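Local coordinates for protein LbaCas13a H328A (C2c2) (Lachnospiraceae bacterium NK4A179, PDB 5WLH) that binds a CRISPR guide RNA and, as a Cas13a effector, probably cleaves RNA, with a preference for cutting at adenosines, at residues K658-D663 and E860-V865; D663-N668 and Y728-L733. All coordinates share one frame; numbering follows the deposited sequence.

Contact 1 of 2, residues K658-D663 and E860-V865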
loop_
_atom_site.group_PDB
_atom_site.type_symbol
_atom_site.label_atom_id
_atom_site.label_comp_id
_atom_site.label_asym_id
_atom_site.label_seq_id
_atom_site.Cartn_x
_atom_site.Cartn_y
_atom_site.Cartn_z
ATOM N N LYS A 658 15.513 -28.927 -26.483
ATOM C CA LYS A 658 14.227 -29.610 -26.461
ATOM C C LYS A 658 14.006 -30.302 -25.130
ATOM O O LYS A 658 12.907 -30.242 -24.566
ATOM C CB LYS A 658 14.137 -30.633 -27.599
ATOM C CG LYS A 658 12.904 -31.542 -27.470
ATOM C CD LYS A 658 13.108 -32.882 -28.162
ATOM C CE LYS A 658 12.911 -32.745 -29.649
ATOM N NZ LYS A 658 11.563 -32.182 -29.921
ATOM N N LYS A 659 15.031 -30.991 -24.626
ATOM C CA LYS A 659 14.914 -31.630 -23.322
ATOM C C LYS A 659 14.541 -30.611 -22.258
ATOM O O LYS A 659 13.632 -30.843 -21.452
ATOM C CB LYS A 659 16.220 -32.333 -22.955
ATOM C CG LYS A 659 16.204 -32.966 -21.577
ATOM C CD LYS A 659 16.956 -32.116 -20.580
ATOM C CE LYS A 659 17.392 -32.914 -19.357
ATOM N NZ LYS A 659 16.237 -33.364 -18.526
ATOM N N LEU A 660 15.241 -29.475 -22.246
ATOM C CA LEU A 660 14.937 -28.408 -21.294
ATOM C C LEU A 660 13.513 -27.890 -21.489
ATOM O O LEU A 660 12.759 -27.743 -20.520
ATOM C CB LEU A 660 15.955 -27.271 -21.446
ATOM C CG LEU A 660 15.791 -26.054 -20.519
ATOM C CD1 LEU A 660 15.778 -26.489 -19.067
ATOM C CD2 LEU A 660 16.913 -25.068 -20.737
ATOM N N LEU A 661 13.134 -27.608 -22.738
ATOM C CA LEU A 661 11.799 -27.092 -23.031
ATOM C C LEU A 661 10.720 -27.996 -22.463
ATOM O O LEU A 661 9.757 -27.527 -21.838
ATOM C CB LEU A 661 11.615 -26.944 -24.541
ATOM C CG LEU A 661 12.233 -25.739 -25.232
ATOM C CD1 LEU A 661 12.267 -25.984 -26.734
ATOM C CD2 LEU A 661 11.462 -24.455 -24.885
ATOM N N ILE A 662 10.863 -29.308 -22.677
ATOM C CA ILE A 662 9.874 -30.240 -22.157
ATOM C C ILE A 662 9.876 -30.212 -20.635
ATOM O O ILE A 662 8.816 -30.200 -20.003
ATOM C CB ILE A 662 10.130 -31.658 -22.707
ATOM C CG1 ILE A 662 9.911 -31.672 -24.222
ATOM C CG2 ILE A 662 9.220 -32.664 -22.030
ATOM C CD1 ILE A 662 10.389 -32.948 -24.892
ATOM N N ASP A 663 11.065 -30.180 -20.022
ATOM C CA ASP A 663 11.146 -30.109 -18.563
ATOM C C ASP A 663 10.435 -28.875 -18.023
ATOM O O ASP A 663 9.707 -28.956 -17.026
ATOM C CB ASP A 663 12.601 -30.071 -18.112
ATOM C CG ASP A 663 13.306 -31.400 -18.269
ATOM O OD1 ASP A 663 12.649 -32.423 -18.585
ATOM O OD2 ASP A 663 14.536 -31.403 -18.073
ATOM N N GLU A 860 24.281 -30.214 -11.934
ATOM C CA GLU A 860 23.790 -31.573 -11.769
ATOM C C GLU A 860 22.834 -31.977 -12.884
ATOM O O GLU A 860 22.862 -33.125 -13.337
ATOM C CB GLU A 860 23.104 -31.716 -10.410
ATOM C CG GLU A 860 24.067 -31.854 -9.244
ATOM C CD GLU A 860 24.819 -33.171 -9.268
ATOM O OE1 GLU A 860 24.255 -34.171 -9.771
ATOM O OE2 GLU A 860 25.974 -33.203 -8.787
ATOM N N ASN A 861 21.982 -31.058 -13.339
ATOM C CA ASN A 861 20.852 -31.429 -14.179
ATOM C C ASN A 861 20.923 -30.906 -15.601
ATOM O O ASN A 861 20.287 -31.489 -16.489
ATOM C CB ASN A 861 19.542 -30.936 -13.548
ATOM C CG ASN A 861 19.271 -31.577 -12.213
ATOM O OD1 ASN A 861 18.622 -32.619 -12.140
ATOM N ND2 ASN A 861 19.764 -30.963 -11.146
ATOM N N TYR A 862 21.655 -29.823 -15.839
ATOM C CA TYR A 862 21.695 -29.170 -17.141
ATOM C C TYR A 862 23.133 -28.900 -17.529
ATOM O O TYR A 862 23.504 -27.804 -17.954
ATOM C CB TYR A 862 20.849 -27.904 -17.116
ATOM C CG TYR A 862 19.387 -28.257 -16.937
ATOM C CD1 TYR A 862 18.712 -28.980 -17.910
ATOM C CD2 TYR A 862 18.703 -27.925 -15.773
ATOM C CE1 TYR A 862 17.383 -29.341 -17.744
ATOM C CE2 TYR A 862 17.369 -28.274 -15.595
ATOM C CZ TYR A 862 16.716 -28.981 -16.587
ATOM O OH TYR A 862 15.400 -29.333 -16.431
ATOM N N ALA A 863 23.957 -29.946 -17.398
ATOM C CA ALA A 863 25.395 -29.816 -17.609
ATOM C C ALA A 863 25.719 -29.314 -19.008
ATOM O O ALA A 863 26.763 -28.680 -19.206
ATOM C CB ALA A 863 26.083 -31.161 -17.349
ATOM N N PHE A 864 24.844 -29.572 -19.987
ATOM C CA PHE A 864 25.125 -29.087 -21.334
ATOM C C PHE A 864 25.260 -27.575 -21.365
ATOM O O PHE A 864 25.929 -27.039 -22.257
ATOM C CB PHE A 864 24.056 -29.564 -22.325
ATOM C CG PHE A 864 22.729 -28.849 -22.221
ATOM C CD1 PHE A 864 22.526 -27.619 -22.841
ATOM C CD2 PHE A 864 21.666 -29.441 -21.555
ATOM C CE1 PHE A 864 21.294 -26.971 -22.759
ATOM C CE2 PHE A 864 20.436 -28.802 -21.475
ATOM C CZ PHE A 864 20.257 -27.567 -22.078
ATOM N N VAL A 865 24.669 -26.885 -20.385
ATOM C CA VAL A 865 24.784 -25.436 -20.287
ATOM C C VAL A 865 26.242 -25.008 -20.174
ATOM O O VAL A 865 26.626 -23.961 -20.702
ATOM C CB VAL A 865 23.943 -24.934 -19.090
ATOM C CG1 VAL A 865 24.294 -23.508 -18.733
ATOM C CG2 VAL A 865 22.459 -25.090 -19.384
HETATM O O HOH W 1 17.624 -33.188 -16.165
#
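Tyr-862 reaches from the turn that follows helix 843-861 to the flank of helix 654-665, where its hydroxyl donates a hydrogen bond to Asp-663, OH to OD2 at 2.8 Å. The two side chains approach from opposite directions, with carboxylate and ring planes 57° apart, and OH meets OD2 on its anti side, 22° out of the carboxylate plane. The syn lone pair of the same oxygen is used by Lys-659, one helical turn earlier, whose NZ forms a salt bridge to OD2 of Asp-663 at 2.6 Å. That grip depends on a folded lysine: CG starts anti to the backbone N (chi1 177°), and bends at chi2 and chi4 bring the ammonium back to the carboxylate. CE of Lys-659 passes obliquely by Tyr-862, 3.9 Å from its CE1, and a water links NZ to the carbonyl oxygen of Asn-861. Beside the polar group, Leu-660 crosses the tyrosine at about a right angle and sets CD1 over one ring face in a CH-pi contact, 3.9 Å from the ring centroid; its CB meets the ring edge of Phe-864. Met-723 and Ile-727 of helix 709-732 and Phe-643 of helix 635-645 also touch Leu-660, placing this joint in a cluster of helices. With one oxygen accepting from both a phenol and an ammonium, the carboxylate is probably kept ionised, and the tyrosine is held by hydroxyl and ring face.

Contact 2 of 2, residues D663-N668 and Y728-L733; sequences DLYKDN and YYNAFL. With nucleotides of chain B.
Leu-664 lays CD2 against the methyl of Ala-731, 3.7 Å from its CB, and against CB of Asn-730 at 3.8 Å, crossing the asparagine side chain at about a right angle. CB of Asn-730 also sits 3.6 Å from the carbonyl oxygen of Leu-664, while its amide turns back to the Glu-726 carbonyl within its own helix. ND2 lies obliquely by the ring of Tyr-665, whose hydroxyl bonds to Glu-726. Where the backbones draw together, a water donates to the carbonyl oxygens of Asp-663 and Asn-730, reconciling two acceptors. One residue before Asn-730, Tyr-729 leads away from this joint to the guide RNA: with CG anti to the carbonyl carbon (chi1 -69°), its OH donates to OP2 of A34 of chain B at 2.6 Å and also bonds to Phe-678 N. Tyr-728 CD2 stands over one ring face, and Arg-671 makes a cation-pi contact. A phenylalanine here would lack the hydroxyl, which would probably leave OP2 without this donor and Phe-678 N without its partner, weakening the hold on the RNA. Beside the apolar, water-bridged joint between helices 654-665 and 709-732, this hydroxyl thus grips phosphate and does not itself read the base.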
loop_
_atom_site.group_PDB
_atom_site.type_symbol
_atom_site.label_atom_id
_atom_site.label_comp_id
_atom_site.label_asym_id
_atom_site.label_seq_id
_atom_site.Cartn_x
_atom_site.Cartn_y
_atom_site.Cartn_z
ATOM N N ASP A 663 11.065 -30.180 -20.022
ATOM C CA ASP A 663 11.146 -30.109 -18.563
ATOM C C ASP A 663 10.435 -28.875 -18.023
ATOM O O ASP A 663 9.707 -28.956 -17.026
ATOM C CB ASP A 663 12.601 -30.071 -18.112
ATOM C CG ASP A 663 13.306 -31.400 -18.269
ATOM O OD1 ASP A 663 12.649 -32.423 -18.585
ATOM O OD2 ASP A 663 14.536 -31.403 -18.073
ATOM N N LEU A 664 10.642 -27.721 -18.659
ATOM C CA LEU A 664 10.132 -26.471 -18.104
ATOM C C LEU A 664 8.634 -26.308 -18.311
ATOM O O LEU A 664 7.955 -25.739 -17.450
ATOM C CB LEU A 664 10.867 -25.276 -18.714
ATOM C CG LEU A 664 12.373 -25.186 -18.405
ATOM C CD1 LEU A 664 12.929 -23.841 -18.816
ATOM C CD2 LEU A 664 12.675 -25.460 -16.924
ATOM N N TYR A 665 8.091 -26.804 -19.423
ATOM C CA TYR A 665 6.757 -26.404 -19.839
ATOM C C TYR A 665 5.760 -27.554 -19.922
ATOM O O TYR A 665 4.608 -27.321 -20.310
ATOM C CB TYR A 665 6.848 -25.665 -21.176
ATOM C CG TYR A 665 7.810 -24.496 -21.089
ATOM C CD1 TYR A 665 7.737 -23.597 -20.025
ATOM C CD2 TYR A 665 8.799 -24.297 -22.044
ATOM C CE1 TYR A 665 8.623 -22.534 -19.925
ATOM C CE2 TYR A 665 9.695 -23.236 -21.946
ATOM C CZ TYR A 665 9.597 -22.358 -20.891
ATOM O OH TYR A 665 10.482 -21.304 -20.786
ATOM N N LYS A 666 6.163 -28.769 -19.536
ATOM C CA LYS A 666 5.246 -29.909 -19.552
ATOM C C LYS A 666 4.088 -29.710 -18.588
ATOM O O LYS A 666 2.978 -30.196 -18.842
ATOM C CB LYS A 666 5.992 -31.203 -19.210
ATOM C CG LYS A 666 6.588 -31.247 -17.806
ATOM C CD LYS A 666 7.441 -32.489 -17.564
ATOM C CE LYS A 666 8.343 -32.319 -16.337
ATOM N NZ LYS A 666 9.156 -33.535 -16.045
ATOM N N ASP A 667 4.326 -29.024 -17.469
ATOM C CA ASP A 667 3.286 -28.737 -16.495
ATOM C C ASP A 667 3.238 -27.244 -16.249
ATOM O O ASP A 667 4.279 -26.584 -16.198
ATOM C CB ASP A 667 3.528 -29.467 -15.171
ATOM C CG ASP A 667 3.717 -30.955 -15.361
ATOM O OD1 ASP A 667 2.916 -31.558 -16.109
ATOM O OD2 ASP A 667 4.664 -31.512 -14.773
ATOM N N ASN A 668 2.029 -26.709 -16.112
ATOM C CA ASN A 668 1.904 -25.318 -15.698
ATOM C C ASN A 668 2.447 -25.175 -14.283
ATOM O O ASN A 668 2.178 -26.010 -13.416
ATOM C CB ASN A 668 0.445 -24.872 -15.775
ATOM C CG ASN A 668 -0.008 -24.639 -17.206
ATOM O OD1 ASN A 668 0.809 -24.353 -18.087
ATOM N ND2 ASN A 668 -1.309 -24.765 -17.445
ATOM N N TYR A 728 15.048 -21.228 -13.258
ATOM C CA TYR A 728 14.861 -20.854 -11.864
ATOM C C TYR A 728 13.415 -21.065 -11.455
ATOM O O TYR A 728 13.121 -21.749 -10.470
ATOM C CB TYR A 728 15.279 -19.390 -11.679
ATOM C CG TYR A 728 15.203 -18.864 -10.265
ATOM C CD1 TYR A 728 16.207 -19.128 -9.354
ATOM C CD2 TYR A 728 14.124 -18.089 -9.846
ATOM C CE1 TYR A 728 16.150 -18.648 -8.067
ATOM C CE2 TYR A 728 14.063 -17.601 -8.558
ATOM C CZ TYR A 728 15.065 -17.874 -7.680
ATOM O OH TYR A 728 14.999 -17.389 -6.408
ATOM N N TYR A 729 12.492 -20.538 -12.248
ATOM C CA TYR A 729 11.099 -20.577 -11.827
ATOM C C TYR A 729 10.455 -21.928 -12.110
ATOM O O TYR A 729 9.677 -22.425 -11.289
ATOM C CB TYR A 729 10.313 -19.454 -12.507
ATOM C CG TYR A 729 10.720 -18.085 -12.007
ATOM C CD1 TYR A 729 10.490 -17.716 -10.682
ATOM C CD2 TYR A 729 11.327 -17.172 -12.855
ATOM C CE1 TYR A 729 10.868 -16.465 -10.209
ATOM C CE2 TYR A 729 11.697 -15.929 -12.402
ATOM C CZ TYR A 729 11.459 -15.583 -11.076
ATOM O OH TYR A 729 11.843 -14.345 -10.625
ATOM N N ASN A 730 10.784 -22.551 -13.244
ATOM C CA ASN A 730 9.999 -23.674 -13.731
ATOM C C ASN A 730 10.589 -25.045 -13.406
ATOM O O ASN A 730 9.909 -26.061 -13.620
ATOM C CB ASN A 730 9.802 -23.533 -15.240
ATOM C CG ASN A 730 8.975 -22.309 -15.595
ATOM O OD1 ASN A 730 7.763 -22.321 -15.450
ATOM N ND2 ASN A 730 9.632 -21.251 -16.057
ATOM N N ALA A 731 11.804 -25.104 -12.875
ATOM C CA ALA A 731 12.410 -26.378 -12.516
ATOM C C ALA A 731 13.104 -26.309 -11.163
ATOM O O ALA A 731 12.958 -27.209 -10.330
ATOM C CB ALA A 731 13.417 -26.796 -13.597
ATOM N N PHE A 732 13.859 -25.234 -10.936
ATOM C CA PHE A 732 14.748 -25.168 -9.783
ATOM C C PHE A 732 13.974 -25.071 -8.476
ATOM O O PHE A 732 14.221 -25.837 -7.539
ATOM C CB PHE A 732 15.698 -23.980 -9.958
ATOM C CG PHE A 732 16.409 -23.557 -8.706
ATOM C CD1 PHE A 732 17.442 -24.321 -8.174
ATOM C CD2 PHE A 732 16.069 -22.369 -8.077
ATOM C CE1 PHE A 732 18.104 -23.914 -7.035
ATOM C CE2 PHE A 732 16.736 -21.960 -6.938
ATOM C CZ PHE A 732 17.753 -22.731 -6.417
ATOM N N LEU A 733 13.037 -24.128 -8.382
ATOM C CA LEU A 733 12.468 -23.821 -7.074
ATOM C C LEU A 733 11.669 -24.984 -6.490
ATOM O O LEU A 733 11.614 -25.129 -5.268
ATOM C CB LEU A 733 11.595 -22.561 -7.161
ATOM C CG LEU A 733 12.318 -21.225 -7.324
ATOM C CD1 LEU A 733 11.291 -20.117 -7.581
ATOM C CD2 LEU A 733 13.179 -20.907 -6.110
ATOM P P A B 34 8.778 -13.156 -9.475
ATOM O OP1 A B 34 7.713 -14.135 -9.836
ATOM O OP2 A B 34 10.057 -13.618 -8.822
ATOM O "O5'" A B 34 9.205 -12.213 -10.672
ATOM C "C5'" A B 34 8.256 -11.763 -11.629
ATOM C "C4'" A B 34 8.911 -11.409 -12.944
ATOM O "O4'" A B 34 9.603 -10.130 -12.834
ATOM C "C3'" A B 34 9.948 -12.427 -13.451
ATOM O "O3'" A B 34 9.802 -12.597 -14.855
ATOM C "C2'" A B 34 11.280 -11.724 -13.181
ATOM O "O2'" A B 34 12.334 -12.102 -14.041
ATOM C "C1'" A B 34 10.899 -10.258 -13.378
ATOM N N9 A B 34 11.831 -9.320 -12.740
ATOM C C8 A B 34 12.159 -9.120 -11.425
ATOM N N7 A B 34 13.089 -8.207 -11.253
ATOM C C5 A B 34 13.409 -7.791 -12.536
ATOM C C6 A B 34 14.320 -6.850 -13.048
ATOM N N6 A B 34 15.139 -6.103 -12.300
ATOM N N1 A B 34 14.376 -6.689 -14.390
ATOM C C2 A B 34 13.568 -7.432 -15.161
ATOM N N3 A B 34 12.672 -8.347 -14.793
ATOM C C4 A B 34 12.639 -8.473 -13.457
HETATM O O HOH W 2 10.414 -28.602 -14.525
#

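Contacts 1 and 2 illustrate how one short helix can be held by two distant parts of a chain. Their centres are 11 Å apart, and both draw on helix 654-665, with Asp-663 as the shared residue. Along the sequence, contact 2, closed by helix 709-732, is nested inside the longer loop that contact 1 closes at the end of helix 843-861. The two also touch directly, Tyr-862 OH lying 4.3 Å from Ala-731 CB. Three helices thus converge in a helical region away from the chain's centre, and helix 709-732, which carries an RNA-phosphate contact near its end, is packed against both of the others.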